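Local coordinates for translocator protein BipD (Burkholderia pseudomallei, PDB 3NFT), which is needed for epithelial cell invasion and survival inside host cells, and probably regulates type III secretion of effectors and their insertion into the target membrane, at residues Ala73-Arg86 and Val144-Asp156. Numbering follows the deposited sequence.
Sequences ANLTVFDDARVAVR and VEGLTKYFQSVAD
Arg82 reaches side-on to Glu145: NE donates to OE2 in the guanidinium plane, and Arg82 NH2 meets Glu145 OE1 on its syn side at 2.7 Å. The planes of the two groups are 50° apart, and NE meets OE2 from above the carboxylate plane. A bend at chi3 of Arg82 (55°) turns the guanidinium so that NH1 can also donate to Gln152 OE1, 3.1 Å away, while Lys149 CD covers one face. Gln152, extended with CG anti to the backbone N, spends both ends of its amide: NE2 gives Asp79 OD1 a nearly straight bond of 2.9 Å. That double grip fixes the amide's rotation. A water donates to both Arg82 O and Glu145 OE2, and Arg86 adds a long, purely electrostatic contact to the same carboxylate.

Beside this polar row, Phe78 is a knob among Thr148, Phe151, Gln152 and Ala155. Gln152 CA lies over one ring face, a CH-pi contact 4.1 Å from the centroid, and the ring's edge is directed at the face of Phe151, an offset edge-to-face pair with planes at 72°. Leu75 CD1 packs on the Asp156 carboxylate, which is bridged to Lys160.

The segments 76-86 and 144-156 run antiparallel, their axes 9.6 Å apart at closest approach. Val85 and Val144 meet Tyr272 of helix 244-295, while helix 41-56 packs against Phe78 and Thr148, so the pair sits in a helical bundle, with segment 144-156 inside a predicted coiled coil.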
loop_
_atom_site.group_PDB
_atom_site.type_symbol
_atom_site.label_atom_id
_atom_site.label_comp_id
_atom_site.label_asym_id
_atom_site.label_seq_id
_atom_site.Cartn_x
_atom_site.Cartn_y
_atom_site.Cartn_z
ATOM N N ALA A 73 38.308 12.142 -23.239
ATOM C CA ALA A 73 37.688 11.538 -22.093
ATOM C C ALA A 73 38.182 10.120 -21.839
ATOM O O ALA A 73 38.232 9.300 -22.754
ATOM C CB ALA A 73 36.127 11.522 -22.293
ATOM N N ASN A 74 38.446 9.793 -20.575
ATOM C CA ASN A 74 38.660 8.429 -20.105
ATOM C C ASN A 74 37.281 7.827 -19.948
ATOM O O ASN A 74 36.564 8.077 -18.983
ATOM C CB ASN A 74 39.447 8.423 -18.770
ATOM C CG ASN A 74 39.609 7.052 -18.184
ATOM O OD1 ASN A 74 39.127 6.065 -18.744
ATOM N ND2 ASN A 74 40.302 6.967 -17.010
ATOM N N LEU A 75 36.872 7.049 -20.943
ATOM C CA LEU A 75 35.485 6.573 -20.956
ATOM C C LEU A 75 35.196 5.527 -19.868
ATOM O O LEU A 75 34.035 5.239 -19.565
ATOM C CB LEU A 75 35.120 6.015 -22.339
ATOM C CG LEU A 75 35.281 6.968 -23.500
ATOM C CD1 LEU A 75 35.092 6.199 -24.834
ATOM C CD2 LEU A 75 34.280 8.127 -23.384
ATOM N N THR A 76 36.245 4.930 -19.310
ATOM C CA THR A 76 36.037 3.933 -18.270
ATOM C C THR A 76 35.347 4.523 -17.029
ATOM O O THR A 76 34.755 3.767 -16.252
ATOM C CB THR A 76 37.334 3.247 -17.825
ATOM O OG1 THR A 76 38.144 4.135 -17.025
ATOM C CG2 THR A 76 38.133 2.752 -19.064
ATOM N N VAL A 77 35.471 5.830 -16.804
ATOM C CA VAL A 77 34.761 6.442 -15.697
ATOM C C VAL A 77 33.248 6.274 -15.848
ATOM O O VAL A 77 32.493 6.109 -14.890
ATOM C CB VAL A 77 35.163 7.942 -15.601
ATOM C CG1 VAL A 77 34.518 8.623 -14.406
ATOM C CG2 VAL A 77 36.715 8.087 -15.571
ATOM N N PHE A 78 32.783 6.343 -17.080
ATOM C CA PHE A 78 31.389 6.129 -17.340
ATOM C C PHE A 78 30.972 4.680 -17.128
ATOM O O PHE A 78 29.879 4.416 -16.632
ATOM C CB PHE A 78 31.048 6.557 -18.785
ATOM C CG PHE A 78 31.321 8.006 -19.100
ATOM C CD1 PHE A 78 32.631 8.439 -19.374
ATOM C CD2 PHE A 78 30.311 8.983 -19.064
ATOM C CE1 PHE A 78 32.927 9.752 -19.624
ATOM C CE2 PHE A 78 30.609 10.311 -19.343
ATOM C CZ PHE A 78 31.918 10.704 -19.621
ATOM N N ASP A 79 31.831 3.737 -17.534
ATOM C CA ASP A 79 31.611 2.328 -17.243
ATOM C C ASP A 79 31.490 2.078 -15.749
ATOM O O ASP A 79 30.588 1.388 -15.305
ATOM C CB ASP A 79 32.726 1.454 -17.810
ATOM C CG ASP A 79 32.861 1.579 -19.318
ATOM O OD1 ASP A 79 31.830 1.402 -20.038
ATOM O OD2 ASP A 79 33.999 1.861 -19.780
ATOM N N ASP A 80 32.367 2.695 -14.969
ATOM C CA ASP A 80 32.366 2.508 -13.528
ATOM C C ASP A 80 31.007 2.976 -12.982
ATOM O O ASP A 80 30.449 2.364 -12.080
ATOM C CB ASP A 80 33.453 3.366 -12.858
ATOM C CG ASP A 80 34.892 2.883 -13.101
ATOM O OD1 ASP A 80 35.109 1.721 -13.455
ATOM O OD2 ASP A 80 35.829 3.701 -12.869
ATOM N N ALA A 81 30.491 4.097 -13.503
ATOM C CA ALA A 81 29.190 4.605 -13.034
ATOM C C ALA A 81 28.055 3.635 -13.390
ATOM O O ALA A 81 27.189 3.358 -12.585
ATOM C CB ALA A 81 28.905 5.965 -13.577
ATOM N N ARG A 82 28.053 3.144 -14.629
ATOM C CA ARG A 82 27.022 2.204 -15.050
ATOM C C ARG A 82 27.050 0.942 -14.180
ATOM O O ARG A 82 25.996 0.442 -13.759
ATOM C CB ARG A 82 27.221 1.859 -16.516
ATOM C CG ARG A 82 26.917 3.054 -17.402
ATOM C CD ARG A 82 27.384 2.825 -18.842
ATOM N NE ARG A 82 26.791 1.602 -19.360
ATOM C CZ ARG A 82 27.258 0.885 -20.366
ATOM N NH1 ARG A 82 28.346 1.260 -21.029
ATOM N NH2 ARG A 82 26.590 -0.203 -20.732
ATOM N N VAL A 83 28.238 0.427 -13.909
ATOM C CA VAL A 83 28.391 -0.753 -13.052
ATOM C C VAL A 83 27.857 -0.510 -11.629
ATOM O O VAL A 83 27.134 -1.348 -11.045
ATOM C CB VAL A 83 29.858 -1.202 -12.994
ATOM C CG1 VAL A 83 30.056 -2.230 -11.886
ATOM C CG2 VAL A 83 30.273 -1.762 -14.360
ATOM N N ALA A 84 28.155 0.668 -11.096
ATOM C CA ALA A 84 27.742 1.004 -9.746
ATOM C C ALA A 84 26.224 1.188 -9.663
ATOM O O ALA A 84 25.610 0.796 -8.683
ATOM C CB ALA A 84 28.467 2.241 -9.257
ATOM N N VAL A 85 25.603 1.746 -10.710
ATOM C CA VAL A 85 24.178 1.961 -10.703
ATOM C C VAL A 85 23.473 0.599 -10.724
ATOM O O VAL A 85 22.513 0.370 -9.982
ATOM C CB VAL A 85 23.734 2.811 -11.892
ATOM C CG1 VAL A 85 22.247 2.764 -12.045
ATOM C CG2 VAL A 85 24.208 4.286 -11.718
ATOM N N ARG A 86 23.959 -0.305 -11.579
ATOM C CA ARG A 86 23.442 -1.678 -11.634
ATOM C C ARG A 86 23.585 -2.387 -10.292
ATOM O O ARG A 86 22.637 -2.986 -9.793
ATOM C CB ARG A 86 24.176 -2.489 -12.711
ATOM C CG ARG A 86 23.785 -2.142 -14.119
ATOM C CD ARG A 86 24.189 -3.262 -15.124
ATOM N NE ARG A 86 25.009 -2.745 -16.230
ATOM C CZ ARG A 86 26.344 -2.707 -16.248
ATOM N NH1 ARG A 86 27.052 -3.165 -15.219
ATOM N NH2 ARG A 86 26.985 -2.223 -17.315
ATOM N N VAL A 144 18.821 5.459 -15.831
ATOM C CA VAL A 144 20.168 5.979 -15.594
ATOM C C VAL A 144 21.249 5.240 -16.380
ATOM O O VAL A 144 22.155 5.886 -16.890
ATOM C CB VAL A 144 20.471 6.061 -14.095
ATOM C CG1 VAL A 144 21.938 6.426 -13.868
ATOM C CG2 VAL A 144 19.535 7.091 -13.477
ATOM N N GLU A 145 21.142 3.911 -16.512
ATOM C CA GLU A 145 22.059 3.124 -17.370
ATOM C C GLU A 145 22.048 3.649 -18.793
ATOM O O GLU A 145 23.087 3.897 -19.376
ATOM C CB GLU A 145 21.652 1.641 -17.423
ATOM C CG GLU A 145 22.186 0.801 -18.657
ATOM C CD GLU A 145 23.660 0.525 -18.602
ATOM O OE1 GLU A 145 24.208 -0.068 -19.565
ATOM O OE2 GLU A 145 24.276 0.884 -17.583
ATOM N N GLY A 146 20.858 3.825 -19.339
ATOM C CA GLY A 146 20.739 4.264 -20.731
ATOM C C GLY A 146 21.239 5.675 -20.942
ATOM O O GLY A 146 21.955 5.982 -21.902
ATOM N N LEU A 147 20.852 6.569 -20.051
ATOM C CA LEU A 147 21.301 7.943 -20.176
ATOM C C LEU A 147 22.817 8.043 -19.984
ATOM O O LEU A 147 23.464 8.866 -20.615
ATOM C CB LEU A 147 20.530 8.866 -19.247
ATOM C CG LEU A 147 19.229 9.461 -19.832
ATOM C CD1 LEU A 147 19.489 10.512 -20.896
ATOM C CD2 LEU A 147 18.294 8.389 -20.417
ATOM N N THR A 148 23.376 7.211 -19.114
ATOM C CA THR A 148 24.815 7.253 -18.917
ATOM C C THR A 148 25.541 6.673 -20.132
ATOM O O THR A 148 26.604 7.144 -20.514
ATOM C CB THR A 148 25.238 6.551 -17.609
ATOM O OG1 THR A 148 24.546 7.175 -16.506
ATOM C CG2 THR A 148 26.752 6.645 -17.396
ATOM N N LYS A 149 24.962 5.644 -20.751
ATOM C CA LYS A 149 25.521 5.165 -22.003
ATOM C C LYS A 149 25.519 6.231 -23.094
ATOM O O LYS A 149 26.496 6.405 -23.838
ATOM C CB LYS A 149 24.752 3.929 -22.457
ATOM C CG LYS A 149 25.208 3.418 -23.775
ATOM C CD LYS A 149 26.606 2.855 -23.791
ATOM C CE LYS A 149 26.774 1.953 -25.026
ATOM N NZ LYS A 149 28.180 1.700 -25.360
ATOM N N TYR A 150 24.409 6.946 -23.213
ATOM C CA TYR A 150 24.331 8.104 -24.101
ATOM C C TYR A 150 25.417 9.127 -23.816
ATOM O O TYR A 150 26.132 9.579 -24.695
ATOM C CB TYR A 150 22.968 8.738 -23.964
ATOM C CG TYR A 150 22.816 10.193 -24.380
ATOM C CD1 TYR A 150 23.037 10.614 -25.696
ATOM C CD2 TYR A 150 22.379 11.139 -23.481
ATOM C CE1 TYR A 150 22.844 11.917 -26.062
ATOM C CE2 TYR A 150 22.188 12.461 -23.840
ATOM C CZ TYR A 150 22.421 12.854 -25.141
ATOM O OH TYR A 150 22.201 14.158 -25.507
ATOM N N PHE A 151 25.530 9.467 -22.532
ATOM C CA PHE A 151 26.483 10.475 -22.051
ATOM C C PHE A 151 27.896 10.041 -22.427
ATOM O O PHE A 151 28.676 10.841 -22.914
ATOM C CB PHE A 151 26.282 10.600 -20.539
ATOM C CG PHE A 151 26.898 11.812 -19.881
ATOM C CD1 PHE A 151 26.773 13.086 -20.410
ATOM C CD2 PHE A 151 27.514 11.656 -18.629
ATOM C CE1 PHE A 151 27.272 14.203 -19.740
ATOM C CE2 PHE A 151 27.991 12.761 -17.948
ATOM C CZ PHE A 151 27.883 14.027 -18.500
ATOM N N GLN A 152 28.184 8.747 -22.215
ATOM C CA GLN A 152 29.427 8.115 -22.587
ATOM C C GLN A 152 29.694 8.192 -24.067
ATOM O O GLN A 152 30.805 8.486 -24.495
ATOM C CB GLN A 152 29.470 6.662 -22.089
ATOM C CG GLN A 152 30.761 5.896 -22.292
ATOM C CD GLN A 152 30.713 4.526 -21.612
ATOM O OE1 GLN A 152 29.659 4.084 -21.153
ATOM N NE2 GLN A 152 31.839 3.863 -21.514
ATOM N N SER A 153 28.662 7.932 -24.869
ATOM C CA SER A 153 28.838 7.911 -26.315
ATOM C C SER A 153 29.114 9.322 -26.850
ATOM O O SER A 153 29.846 9.495 -27.821
ATOM C CB SER A 153 27.614 7.287 -27.005
ATOM O OG SER A 153 26.483 8.132 -26.940
ATOM N N VAL A 154 28.560 10.344 -26.185
ATOM C CA VAL A 154 28.837 11.742 -26.535
ATOM C C VAL A 154 30.283 12.085 -26.155
ATOM O O VAL A 154 31.021 12.651 -26.924
ATOM C CB VAL A 154 27.823 12.699 -25.905
ATOM C CG1 VAL A 154 28.192 14.155 -26.177
ATOM C CG2 VAL A 154 26.386 12.414 -26.395
ATOM N N ALA A 155 30.712 11.652 -24.975
ATOM C CA ALA A 155 32.126 11.820 -24.616
ATOM C C ALA A 155 33.078 11.148 -25.583
ATOM O O ALA A 155 34.132 11.687 -25.912
ATOM C CB ALA A 155 32.360 11.351 -23.175
ATOM N N ASP A 156 32.686 9.966 -26.065
ATOM C CA ASP A 156 33.478 9.180 -26.988
ATOM C C ASP A 156 33.603 9.953 -28.314
ATOM O O ASP A 156 34.694 10.171 -28.822
ATOM C CB ASP A 156 32.776 7.834 -27.198
ATOM C CG ASP A 156 33.622 6.796 -27.910
ATOM O OD1 ASP A 156 34.766 7.045 -28.328
ATOM O OD2 ASP A 156 33.086 5.665 -28.061
HETATM O O HOH W 1 23.911 1.043 -15.118
#